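Side-chain contacts in ABC transporter substrate binding protein (Ribose) (Agrobacterium vitis S4, PDB 4WT7), which binds the sugar alcohol D-allitol between its two lobes and probably serves an ABC transporter as its carbohydrate-binding component: residues G113-T118 with L288-K293; N128-D133 with I283-L288; W135-D140 with V301-A306. All blocks are in the same frame, centred on the assembly; numbering follows the deposited sequence.

Contact 1: residues G113-T118 with L288-K293; sequences GIPVLT and LLLSGK
P115 and L289 are the nearest CA pair, 8.6 Å apart, where the lead-in to strand 116-119 passes the last turn of helix 275-290. The helix ends in a Schellman motif: G292 takes a positive phi of 115°, its N bonds to L289 O at 2.9 Å, and K293 N reaches back to L288 O at 3.1 Å. S291 OG grips the same L288 O from the opposite face of the carbonyl plane, so two donors hold that oxygen as the chain turns away. G113 forms the equivalent Schellman turn after helix 99-111, and from it the chain runs into the strand.

Across the contact L289 does most of the touching. With CG anti to the backbone N (chi1 177°), its CD2 methyl meets P115 CB at 3.6 Å. The same methyl lies 4.2 Å from L117 CD1, two residues further along on the same side of the chain. L290 adds a looser touch, its CD2 being 4.5 Å from P115 CG. V116, between the two, points the other way, onto A109 and R110 of helix 99-111, while L117 also packs on N285 and V286 one turn earlier in helix 275-290.

No hydrogen bond or charge pair spans the two segments. The strand's polar backbone is instead engaged within the sheet, with I92 and Q94 among its partners, so sheet and helix end meet through hydrocarbon alone: the L289 methyl against P115 CB and L117, with L290 at the margin.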
ATOM      1  N   GLY A 113       7.440  -8.467  26.255  1.00  9.77           N
ATOM      2  CA  GLY A 113       7.107  -9.876  26.200  1.00 10.74           C
ATOM      3  C   GLY A 113       6.039 -10.189  25.171  1.00 10.88           C
ATOM      4  O   GLY A 113       5.554 -11.303  25.123  1.00 11.25           O
ATOM      5  N   ILE A 114       5.678  -9.214  24.344  1.00  9.42           N
ATOM      6  CA  ILE A 114       4.549  -9.370  23.426  1.00  9.37           C
ATOM      7  C   ILE A 114       5.033  -9.584  22.008  1.00  9.15           C
ATOM      8  O   ILE A 114       5.676  -8.710  21.427  1.00  8.99           O
ATOM      9  CB  ILE A 114       3.633  -8.106  23.443  1.00  9.39           C
ATOM     10  CG1 ILE A 114       3.176  -7.799  24.871  1.00  9.64           C
ATOM     11  CG2 ILE A 114       2.393  -8.281  22.566  1.00  9.38           C
ATOM     12  CD1 ILE A 114       2.669  -6.381  25.014  1.00  9.67           C
ATOM     13  N   PRO A 115       4.695 -10.748  21.432  1.00  9.68           N
ATOM     14  CA  PRO A 115       4.931 -11.043  20.029  1.00 10.02           C
ATOM     15  C   PRO A 115       4.290  -9.961  19.123  1.00 11.43           C
ATOM     16  O   PRO A 115       3.100  -9.617  19.287  1.00 10.35           O
ATOM     17  CB  PRO A 115       4.205 -12.371  19.824  1.00  9.60           C
ATOM     18  CG  PRO A 115       4.125 -12.968  21.133  1.00 11.08           C
ATOM     19  CD  PRO A 115       3.989 -11.848  22.105  1.00  9.89           C
ATOM     20  N   VAL A 116       5.081  -9.461  18.173  1.00  8.68           N
ATOM     21  CA  VAL A 116       4.626  -8.465  17.223  1.00  8.58           C
ATOM     22  C   VAL A 116       4.706  -9.029  15.828  1.00  8.46           C
ATOM     23  O   VAL A 116       5.728  -9.590  15.446  1.00  8.39           O
ATOM     24  CB  VAL A 116       5.527  -7.215  17.311  1.00  8.50           C
ATOM     25  CG1 VAL A 116       5.280  -6.276  16.122  1.00  8.40           C
ATOM     26  CG2 VAL A 116       5.295  -6.538  18.630  1.00  8.64           C
ATOM     27  N   LEU A 117       3.601  -8.939  15.088  1.00  8.46           N
ATOM     28  CA  LEU A 117       3.606  -9.157  13.649  1.00  8.35           C
ATOM     29  C   LEU A 117       3.148  -7.897  12.933  1.00  8.30           C
ATOM     30  O   LEU A 117       2.524  -7.025  13.525  1.00  8.37           O
ATOM     31  CB  LEU A 117       2.684 -10.325  13.247  1.00  8.56           C
ATOM     32  CG  LEU A 117       3.224 -11.714  13.594  1.00  8.46           C
ATOM     33  CD1 LEU A 117       3.137 -11.955  15.130  1.00  8.61           C
ATOM     34  CD2 LEU A 117       2.497 -12.806  12.805  1.00  8.49           C
ATOM     35  N   THR A 118       3.461  -7.784  11.653  1.00  8.19           N
ATOM     36  CA  THR A 118       3.022  -6.615  10.910  1.00  8.17           C
ATOM     37  C   THR A 118       2.410  -6.942   9.545  1.00  8.14           C
ATOM     38  O   THR A 118       2.548  -8.039   9.020  1.00  8.58           O
ATOM     39  CB  THR A 118       4.182  -5.640  10.702  1.00  8.10           C
ATOM     40  OG1 THR A 118       5.270  -6.341  10.104  1.00  8.02           O
ATOM     41  CG2 THR A 118       4.658  -5.028  12.018  1.00  8.15           C
ATOM     42  N   LEU A 288      -0.300 -19.734  14.147  1.00 13.44           N
ATOM     43  CA  LEU A 288       0.914 -20.546  13.984  1.00 15.50           C
ATOM     44  C   LEU A 288       2.014 -20.204  15.016  1.00 15.09           C
ATOM     45  O   LEU A 288       2.580 -21.098  15.654  1.00 15.67           O
ATOM     46  CB  LEU A 288       1.495 -20.392  12.579  1.00 16.04           C
ATOM     47  CG  LEU A 288       0.722 -21.030  11.428  1.00 16.36           C
ATOM     48  CD1 LEU A 288       1.319 -20.573  10.083  1.00 15.68           C
ATOM     49  CD2 LEU A 288       0.779 -22.559  11.580  1.00 15.96           C
ATOM     50  N   LEU A 289       2.336 -18.926  15.173  1.00 15.95           N
ATOM     51  CA  LEU A 289       3.325 -18.544  16.183  1.00 15.56           C
ATOM     52  C   LEU A 289       2.938 -19.006  17.589  1.00 16.90           C
ATOM     53  O   LEU A 289       3.743 -19.609  18.299  1.00 17.99           O
ATOM     54  CB  LEU A 289       3.562 -17.047  16.192  1.00 13.68           C
ATOM     55  CG  LEU A 289       4.542 -16.624  17.289  1.00 13.97           C
ATOM     56  CD1 LEU A 289       5.947 -17.031  16.924  1.00 16.40           C
ATOM     57  CD2 LEU A 289       4.480 -15.160  17.534  1.00 16.36           C
ATOM     58  N   LEU A 290       1.717 -18.725  18.015  1.00 11.14           N
ATOM     59  CA  LEU A 290       1.341 -19.075  19.380  1.00 11.66           C
ATOM     60  C   LEU A 290       1.273 -20.599  19.578  1.00 12.02           C
ATOM     61  O   LEU A 290       1.458 -21.082  20.683  1.00 12.49           O
ATOM     62  CB  LEU A 290       0.030 -18.407  19.798  1.00 11.85           C
ATOM     63  CG  LEU A 290       0.032 -16.877  19.724  1.00 11.62           C
ATOM     64  CD1 LEU A 290      -1.302 -16.306  20.207  1.00 11.95           C
ATOM     65  CD2 LEU A 290       1.183 -16.288  20.495  1.00 11.70           C
ATOM     66  N   SER A 291       1.017 -21.351  18.512  1.00 22.10           N
ATOM     67  CA  SER A 291       1.028 -22.806  18.623  1.00 23.57           C
ATOM     68  C   SER A 291       2.452 -23.380  18.711  1.00 24.99           C
ATOM     69  O   SER A 291       2.603 -24.587  18.853  1.00 26.72           O
ATOM     70  CB  SER A 291       0.309 -23.456  17.454  1.00 22.44           C
ATOM     71  OG  SER A 291       1.181 -23.549  16.350  1.00 24.98           O
ATOM     72  N   GLY A 292       3.477 -22.529  18.592  1.00 17.25           N
ATOM     73  CA  GLY A 292       4.873 -22.956  18.769  1.00 16.96           C
ATOM     74  C   GLY A 292       5.772 -22.862  17.532  1.00 16.33           C
ATOM     75  O   GLY A 292       7.005 -22.995  17.612  1.00 17.59           O
ATOM     76  N   LYS A 293       5.182 -22.641  16.367  1.00 21.41           N
ATOM     77  CA  LYS A 293       5.983 -22.661  15.135  1.00 21.17           C
ATOM     78  C   LYS A 293       6.768 -21.376  14.989  1.00 21.04           C
ATOM     79  O   LYS A 293       6.367 -20.339  15.502  1.00 21.39           O
ATOM     80  CB  LYS A 293       5.090 -22.868  13.912  1.00 22.40           C
ATOM     81  CG  LYS A 293       4.153 -24.042  14.038  1.00 23.24           C
ATOM     82  CD  LYS A 293       4.918 -25.370  14.026  1.00 26.62           C
ATOM     83  CE  LYS A 293       4.000 -26.558  14.265  1.00 27.08           C
ATOM     84  NZ  LYS A 293       4.234 -27.153  15.614  1.00 28.09           N
TER

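Contact 2: residues N128-D133 with I283-L288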
ATOM      1  N   ASN A 128       7.133 -11.205  11.834  1.00  8.14           N
ATOM      2  CA  ASN A 128       6.689 -11.582  10.523  1.00  8.11           C
ATOM      3  C   ASN A 128       5.898 -10.447   9.876  1.00  8.06           C
ATOM      4  O   ASN A 128       4.985  -9.890  10.484  1.00  8.10           O
ATOM      5  CB  ASN A 128       5.844 -12.859  10.649  1.00  8.21           C
ATOM      6  CG  ASN A 128       5.101 -13.202   9.380  1.00  8.19           C
ATOM      7  OD1 ASN A 128       3.897 -12.940   9.257  1.00  8.21           O
ATOM      8  ND2 ASN A 128       5.806 -13.760   8.428  1.00  8.16           N
ATOM      9  N   ASN A 129       6.310 -10.097   8.668  1.00  7.98           N
ATOM     10  CA  ASN A 129       5.714  -8.983   7.909  1.00  7.95           C
ATOM     11  C   ASN A 129       4.986  -9.616   6.736  1.00  7.96           C
ATOM     12  O   ASN A 129       5.623 -10.258   5.871  1.00  7.94           O
ATOM     13  CB  ASN A 129       6.820  -8.011   7.427  1.00  7.89           C
ATOM     14  CG  ASN A 129       6.280  -6.853   6.590  1.00  7.89           C
ATOM     15  OD1 ASN A 129       5.078  -6.507   6.659  1.00  7.93           O
ATOM     16  ND2 ASN A 129       7.152  -6.272   5.755  1.00  7.86           N
ATOM     17  N   SER A 130       3.651  -9.536   6.777  1.00  8.01           N
ATOM     18  CA  SER A 130       2.801  -9.908   5.648  1.00  8.03           C
ATOM     19  C   SER A 130       2.711  -8.729   4.682  1.00  8.00           C
ATOM     20  O   SER A 130       2.312  -7.637   5.059  1.00  8.02           O
ATOM     21  CB  SER A 130       1.391 -10.311   6.109  1.00  8.11           C
ATOM     22  OG  SER A 130       1.412 -11.456   6.931  1.00  8.16           O
ATOM     23  N   THR A 131       3.086  -8.963   3.432  1.00  8.09           N
ATOM     24  CA  THR A 131       3.285  -7.884   2.505  1.00  8.24           C
ATOM     25  C   THR A 131       3.330  -8.502   1.123  1.00  8.10           C
ATOM     26  O   THR A 131       3.656  -9.682   0.999  1.00  8.32           O
ATOM     27  CB  THR A 131       4.611  -7.128   2.836  1.00  8.04           C
ATOM     28  OG1 THR A 131       4.709  -5.932   2.071  1.00  8.48           O
ATOM     29  CG2 THR A 131       5.853  -7.987   2.530  1.00  8.10           C
ATOM     30  N   SER A 132       2.953  -7.749   0.091  1.00  8.02           N
ATOM     31  CA  SER A 132       3.239  -8.188  -1.267  1.00  8.05           C
ATOM     32  C   SER A 132       4.757  -8.205  -1.424  1.00  8.03           C
ATOM     33  O   SER A 132       5.450  -7.603  -0.622  1.00  7.99           O
ATOM     34  CB  SER A 132       2.631  -7.209  -2.297  1.00  8.12           C
ATOM     35  OG  SER A 132       1.210  -7.195  -2.227  1.00  8.16           O
ATOM     36  N   ASP A 133       5.265  -8.874  -2.454  1.00  8.43           N
ATOM     37  CA  ASP A 133       6.656  -8.760  -2.836  1.00  8.73           C
ATOM     38  C   ASP A 133       6.768  -7.456  -3.617  1.00  9.24           C
ATOM     39  O   ASP A 133       6.562  -7.429  -4.836  1.00  9.30           O
ATOM     40  CB  ASP A 133       7.065  -9.932  -3.710  1.00  8.50           C
ATOM     41  CG  ASP A 133       8.411  -9.751  -4.372  1.00 10.13           C
ATOM     42  OD1 ASP A 133       8.994  -8.645  -4.359  1.00  9.43           O
ATOM     43  OD2 ASP A 133       8.919 -10.769  -4.913  1.00 12.14           O
ATOM     44  N   ILE A 283      -3.115 -13.012  10.669  1.00 11.28           N
ATOM     45  CA  ILE A 283      -3.745 -13.707  11.786  1.00 12.28           C
ATOM     46  C   ILE A 283      -3.482 -15.226  11.767  1.00  9.91           C
ATOM     47  O   ILE A 283      -3.271 -15.851  12.822  1.00 10.64           O
ATOM     48  CB  ILE A 283      -5.247 -13.432  11.855  1.00 11.52           C
ATOM     49  CG1 ILE A 283      -5.511 -11.929  11.867  1.00 13.38           C
ATOM     50  CG2 ILE A 283      -5.805 -14.005  13.114  1.00 11.19           C
ATOM     51  CD1 ILE A 283      -4.633 -11.156  12.872  1.00 11.54           C
ATOM     52  N   GLN A 284      -3.493 -15.820  10.584  1.00 13.01           N
ATOM     53  CA  GLN A 284      -3.068 -17.201  10.446  1.00 13.86           C
ATOM     54  C   GLN A 284      -1.680 -17.328  11.069  1.00 14.35           C
ATOM     55  O   GLN A 284      -1.422 -18.263  11.831  1.00 12.94           O
ATOM     56  CB  GLN A 284      -3.034 -17.662   8.973  1.00 12.43           C
ATOM     57  CG  GLN A 284      -4.417 -18.025   8.366  1.00 12.96           C
ATOM     58  CD  GLN A 284      -4.979 -19.372   8.874  1.00 16.33           C
ATOM     59  OE1 GLN A 284      -4.364 -20.430   8.691  1.00 16.48           O
ATOM     60  NE2 GLN A 284      -6.151 -19.329   9.507  1.00 15.05           N
ATOM     61  N   ASN A 285      -0.789 -16.377  10.750  1.00 13.99           N
ATOM     62  CA  ASN A 285       0.580 -16.473  11.222  1.00 12.96           C
ATOM     63  C   ASN A 285       0.687 -16.236  12.732  1.00 14.45           C
ATOM     64  O   ASN A 285       1.543 -16.821  13.397  1.00 13.60           O
ATOM     65  CB  ASN A 285       1.526 -15.574  10.406  1.00 12.61           C
ATOM     66  CG  ASN A 285       1.829 -16.161   9.038  1.00 14.62           C
ATOM     67  OD1 ASN A 285       1.398 -17.272   8.721  1.00 13.53           O
ATOM     68  ND2 ASN A 285       2.554 -15.424   8.217  1.00 14.65           N
ATOM     69  N   VAL A 286      -0.191 -15.403  13.285  1.00 12.21           N
ATOM     70  CA  VAL A 286      -0.240 -15.270  14.728  1.00 10.64           C
ATOM     71  C   VAL A 286      -0.585 -16.614  15.410  1.00 13.12           C
ATOM     72  O   VAL A 286       0.086 -17.029  16.366  1.00 12.59           O
ATOM     73  CB  VAL A 286      -1.238 -14.220  15.177  1.00 12.62           C
ATOM     74  CG1 VAL A 286      -1.448 -14.324  16.684  1.00 12.21           C
ATOM     75  CG2 VAL A 286      -0.772 -12.814  14.762  1.00 12.88           C
ATOM     76  N   ALA A 287      -1.639 -17.270  14.941  1.00 15.08           N
ATOM     77  CA  ALA A 287      -2.013 -18.580  15.461  1.00 15.95           C
ATOM     78  C   ALA A 287      -0.850 -19.573  15.346  1.00 17.23           C
ATOM     79  O   ALA A 287      -0.440 -20.163  16.339  1.00 16.54           O
ATOM     80  CB  ALA A 287      -3.234 -19.105  14.722  1.00 17.67           C
ATOM     81  N   LEU A 288      -0.300 -19.734  14.147  1.00 13.44           N
ATOM     82  CA  LEU A 288       0.914 -20.546  13.984  1.00 15.50           C
ATOM     83  C   LEU A 288       2.014 -20.204  15.016  1.00 15.09           C
ATOM     84  O   LEU A 288       2.580 -21.098  15.654  1.00 15.67           O
ATOM     85  CB  LEU A 288       1.495 -20.392  12.579  1.00 16.04           C
ATOM     86  CG  LEU A 288       0.722 -21.030  11.428  1.00 16.36           C
ATOM     87  CD1 LEU A 288       1.319 -20.573  10.083  1.00 15.68           C
ATOM     88  CD2 LEU A 288       0.779 -22.559  11.580  1.00 15.96           C
TER
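N128 and N285 join the parallel sheet of one lobe, through the segment carrying strand 129-131, to the covering helix 275-290 by a buried amide-amide hydrogen bond. N285 ND2 donates to N128 OD1 at 3.0 Å, and the N-H points almost straight at the oxygen (168°). The acceptor lies nearly in the amide plane of N285, but seen from N128 the donor sits above the carbonyl plane, 45° out of it. The two side chains cross at about a right angle, with their amide planes steeply inclined to each other. In N285, CG stands anti to the carbonyl carbon (chi1 -75°), which carries the amide off the helix toward the sheet. The other end of the N128 amide is also engaged: ND2 bonds to S299 OG and P296 O. S130 OG comes within 4.3 Å of N285 ND2, too far for a bond, and finds its partner in Q281 NE2 on the preceding turn of the helix. L117 packs against both asparagines from the neighbouring strand. With a partner at both ends, OD1 held by the helix and ND2 by P296 and S299, the N128 amide should have little freedom to flip.

Contact 3: residues W135-D140 with V301-A306; sequences WGIGKD and VPALLA
I137, on helix 134-148, reaches A303 by its longer branch. Its CB still stands 5.3 Å from A303 CB, but with CG1 anti to the carbonyl carbon (chi1 -79°) the branch swings out toward the other segment. CG1 comes to 3.8 Å from A303 CB, and the fully extended chain (chi2 -179°) brings the terminal CD1 alongside the same methyl at 3.7 Å. The small alanine is thus met by two successive carbons, lengthwise, and not by a single methyl end. One turn on along the helix, D140 meets L305, whose CD1 methyl rests 3.7 Å from D140 O and 4.1 Å from D140 CB. The D140 carboxylate turns to its own segment, where K139 NZ forms a salt bridge with OD1 at 3.0 Å, its hydrogen bond weak. V271 of strand 267-272 touches I137, A303 and L305 alike, and I137 also packs on R170, a residue of the D-allitol pocket. Helix 134-148 thereby lies against the edge of the second lobe's sheet, where strand 304-307 runs antiparallel to 267-272; 135-140 comes just after one crossing between the lobes, and 301-306 begins in another, an arrangement characteristic of the hinge of periplasmic sugar-binding proteins.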
ATOM      1  N   TRP A 135       9.277  -5.589  -4.394  1.00  8.22           N
ATOM      2  CA  TRP A 135      10.297  -5.476  -5.414  1.00  8.32           C
ATOM      3  C   TRP A 135       9.712  -5.861  -6.774  1.00  8.42           C
ATOM      4  O   TRP A 135       9.904  -5.148  -7.775  1.00  8.54           O
ATOM      5  CB  TRP A 135      11.476  -6.338  -5.025  1.00  8.29           C
ATOM      6  CG  TRP A 135      12.149  -5.819  -3.778  1.00  8.22           C
ATOM      7  CD1 TRP A 135      13.095  -4.844  -3.732  1.00  8.26           C
ATOM      8  CD2 TRP A 135      11.926  -6.225  -2.417  1.00  8.11           C
ATOM      9  NE1 TRP A 135      13.486  -4.632  -2.459  1.00  8.18           N
ATOM     10  CE2 TRP A 135      12.792  -5.472  -1.617  1.00  8.08           C
ATOM     11  CE3 TRP A 135      11.106  -7.188  -1.800  1.00  8.05           C
ATOM     12  CZ2 TRP A 135      12.841  -5.591  -0.212  1.00  8.00           C
ATOM     13  CZ3 TRP A 135      11.158  -7.319  -0.403  1.00  7.97           C
ATOM     14  CH2 TRP A 135      12.021  -6.523   0.370  1.00  7.95           C
ATOM     15  N   GLY A 136       8.964  -6.961  -6.781  1.00  8.39           N
ATOM     16  CA  GLY A 136       8.257  -7.439  -7.975  1.00  8.48           C
ATOM     17  C   GLY A 136       7.251  -6.398  -8.436  1.00  8.53           C
ATOM     18  O   GLY A 136       7.263  -6.016  -9.596  1.00  8.67           O
ATOM     19  N   ILE A 137       6.391  -5.938  -7.521  1.00  8.45           N
ATOM     20  CA  ILE A 137       5.411  -4.913  -7.844  1.00  8.52           C
ATOM     21  C   ILE A 137       6.063  -3.685  -8.477  1.00  8.64           C
ATOM     22  O   ILE A 137       5.652  -3.209  -9.544  1.00  8.77           O
ATOM     23  CB  ILE A 137       4.654  -4.473  -6.591  1.00  8.43           C
ATOM     24  CG1 ILE A 137       3.579  -5.511  -6.261  1.00  8.38           C
ATOM     25  CG2 ILE A 137       3.982  -3.104  -6.811  1.00  8.53           C
ATOM     26  CD1 ILE A 137       2.753  -5.162  -5.052  1.00  8.32           C
ATOM     27  N   GLY A 138       7.073  -3.154  -7.805  1.00  8.60           N
ATOM     28  CA  GLY A 138       7.617  -1.882  -8.214  1.00  8.72           C
ATOM     29  C   GLY A 138       8.324  -2.014  -9.530  1.00  8.86           C
ATOM     30  O   GLY A 138       8.204  -1.131 -10.378  1.00  9.02           O
ATOM     31  N   LYS A 139       9.037  -3.120  -9.733  1.00  9.44           N
ATOM     32  CA  LYS A 139       9.724  -3.331 -11.011  1.00 12.54           C
ATOM     33  C   LYS A 139       8.727  -3.552 -12.183  1.00 10.83           C
ATOM     34  O   LYS A 139       8.898  -3.042 -13.307  1.00 10.79           O
ATOM     35  CB  LYS A 139      10.679  -4.533 -10.874  1.00 13.66           C
ATOM     36  CG  LYS A 139      10.827  -5.334 -12.161  1.00 15.60           C
ATOM     37  CD  LYS A 139      11.245  -6.751 -11.904  1.00 13.37           C
ATOM     38  CE  LYS A 139      10.077  -7.676 -11.737  1.00 10.90           C
ATOM     39  NZ  LYS A 139      10.028  -8.625 -12.876  1.00 11.12           N
ATOM     40  N   ASP A 140       7.707  -4.355 -11.930  1.00  9.55           N
ATOM     41  CA  ASP A 140       6.728  -4.624 -12.939  1.00  9.42           C
ATOM     42  C   ASP A 140       6.005  -3.343 -13.348  1.00 10.66           C
ATOM     43  O   ASP A 140       5.764  -3.125 -14.526  1.00  9.71           O
ATOM     44  CB  ASP A 140       5.707  -5.662 -12.448  1.00 11.98           C
ATOM     45  CG  ASP A 140       6.278  -7.082 -12.379  1.00 10.13           C
ATOM     46  OD1 ASP A 140       7.281  -7.406 -13.064  1.00  9.38           O
ATOM     47  OD2 ASP A 140       5.703  -7.872 -11.616  1.00 10.67           O
ATOM     48  N   VAL A 301       2.251 -12.226  -0.323  1.00 11.84           N
ATOM     49  CA  VAL A 301       0.989 -12.561  -0.948  1.00 12.22           C
ATOM     50  C   VAL A 301       1.030 -12.042  -2.375  1.00 12.30           C
ATOM     51  O   VAL A 301       1.403 -10.881  -2.595  1.00 11.97           O
ATOM     52  CB  VAL A 301      -0.178 -11.901  -0.249  1.00 12.17           C
ATOM     53  CG1 VAL A 301      -1.458 -12.100  -1.101  1.00 12.65           C
ATOM     54  CG2 VAL A 301      -0.343 -12.477   1.137  1.00 12.25           C
ATOM     55  N   PRO A 302       0.647 -12.889  -3.345  1.00 12.85           N
ATOM     56  CA  PRO A 302       0.829 -12.488  -4.729  1.00 13.02           C
ATOM     57  C   PRO A 302       0.047 -11.211  -5.059  1.00 12.79           C
ATOM     58  O   PRO A 302      -0.979 -10.925  -4.439  1.00 12.74           O
ATOM     59  CB  PRO A 302       0.305 -13.696  -5.514  1.00 13.79           C
ATOM     60  CG  PRO A 302       0.572 -14.876  -4.581  1.00 14.00           C
ATOM     61  CD  PRO A 302       0.267 -14.307  -3.215  1.00 13.44           C
ATOM     62  N   ALA A 303       0.554 -10.471  -6.037  1.00 12.77           N
ATOM     63  CA  ALA A 303      -0.089  -9.255  -6.562  1.00 12.67           C
ATOM     64  C   ALA A 303      -0.262  -9.420  -8.049  1.00 13.17           C
ATOM     65  O   ALA A 303       0.469 -10.168  -8.652  1.00 13.52           O
ATOM     66  CB  ALA A 303       0.766  -8.049  -6.305  1.00 12.27           C
ATOM     67  N   LEU A 304      -1.189  -8.690  -8.652  1.00 13.29           N
ATOM     68  CA  LEU A 304      -1.500  -8.895 -10.071  1.00 13.86           C
ATOM     69  C   LEU A 304      -1.501  -7.596 -10.879  1.00 13.83           C
ATOM     70  O   LEU A 304      -2.355  -6.743 -10.670  1.00 13.69           O
ATOM     71  CB  LEU A 304      -2.894  -9.544 -10.208  1.00 14.32           C
ATOM     72  CG  LEU A 304      -3.195 -10.742  -9.324  1.00 15.00           C
ATOM     73  CD1 LEU A 304      -4.716 -10.894  -9.033  1.00 15.23           C
ATOM     74  CD2 LEU A 304      -2.658 -11.960 -10.076  1.00 15.87           C
ATOM     75  N   LEU A 305      -0.567  -7.448 -11.813  1.00 14.08           N
ATOM     76  CA  LEU A 305      -0.527  -6.242 -12.617  1.00 14.17           C
ATOM     77  C   LEU A 305      -1.733  -6.212 -13.569  1.00 14.63           C
ATOM     78  O   LEU A 305      -1.882  -7.074 -14.434  1.00 15.21           O
ATOM     79  CB  LEU A 305       0.765  -6.138 -13.426  1.00 14.50           C
ATOM     80  CG  LEU A 305       0.856  -4.751 -14.058  1.00 14.60           C
ATOM     81  CD1 LEU A 305       2.298  -4.251 -14.153  1.00 15.03           C
ATOM     82  CD2 LEU A 305       0.224  -4.767 -15.427  1.00 15.22           C
ATOM     83  N   ALA A 306      -2.584  -5.216 -13.393  1.00 14.52           N
ATOM     84  CA  ALA A 306      -3.672  -4.949 -14.316  1.00 14.99           C
ATOM     85  C   ALA A 306      -3.350  -3.744 -15.223  1.00 16.50           C
ATOM     86  O   ALA A 306      -3.170  -2.616 -14.755  1.00 17.01           O
ATOM     87  CB  ALA A 306      -4.955  -4.697 -13.543  1.00 14.88           C
TER

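Contacts 1 and 2 are neighbours in one lobe, their centres 10 Å apart: both use helix 275-290, and their adjacent strands are joined by probable hydrogen bonds, T118 N to N128 O and T118 O to S130 N. Contact 3 lies at the start of the other lobe, beside the hinge, its centre 18 Å from contact 2 and 28 Å from contact 1. It joins contact 2 where T131 O and V301 N are 3.2 Å apart and S132 CB packs on I137 CD1. D-allitol sits near this junction, about 7 Å from the I137 side chain and 10 Å from that of S130. T131 and S132 hydrogen-bond to the pocket residues D120 and Q273.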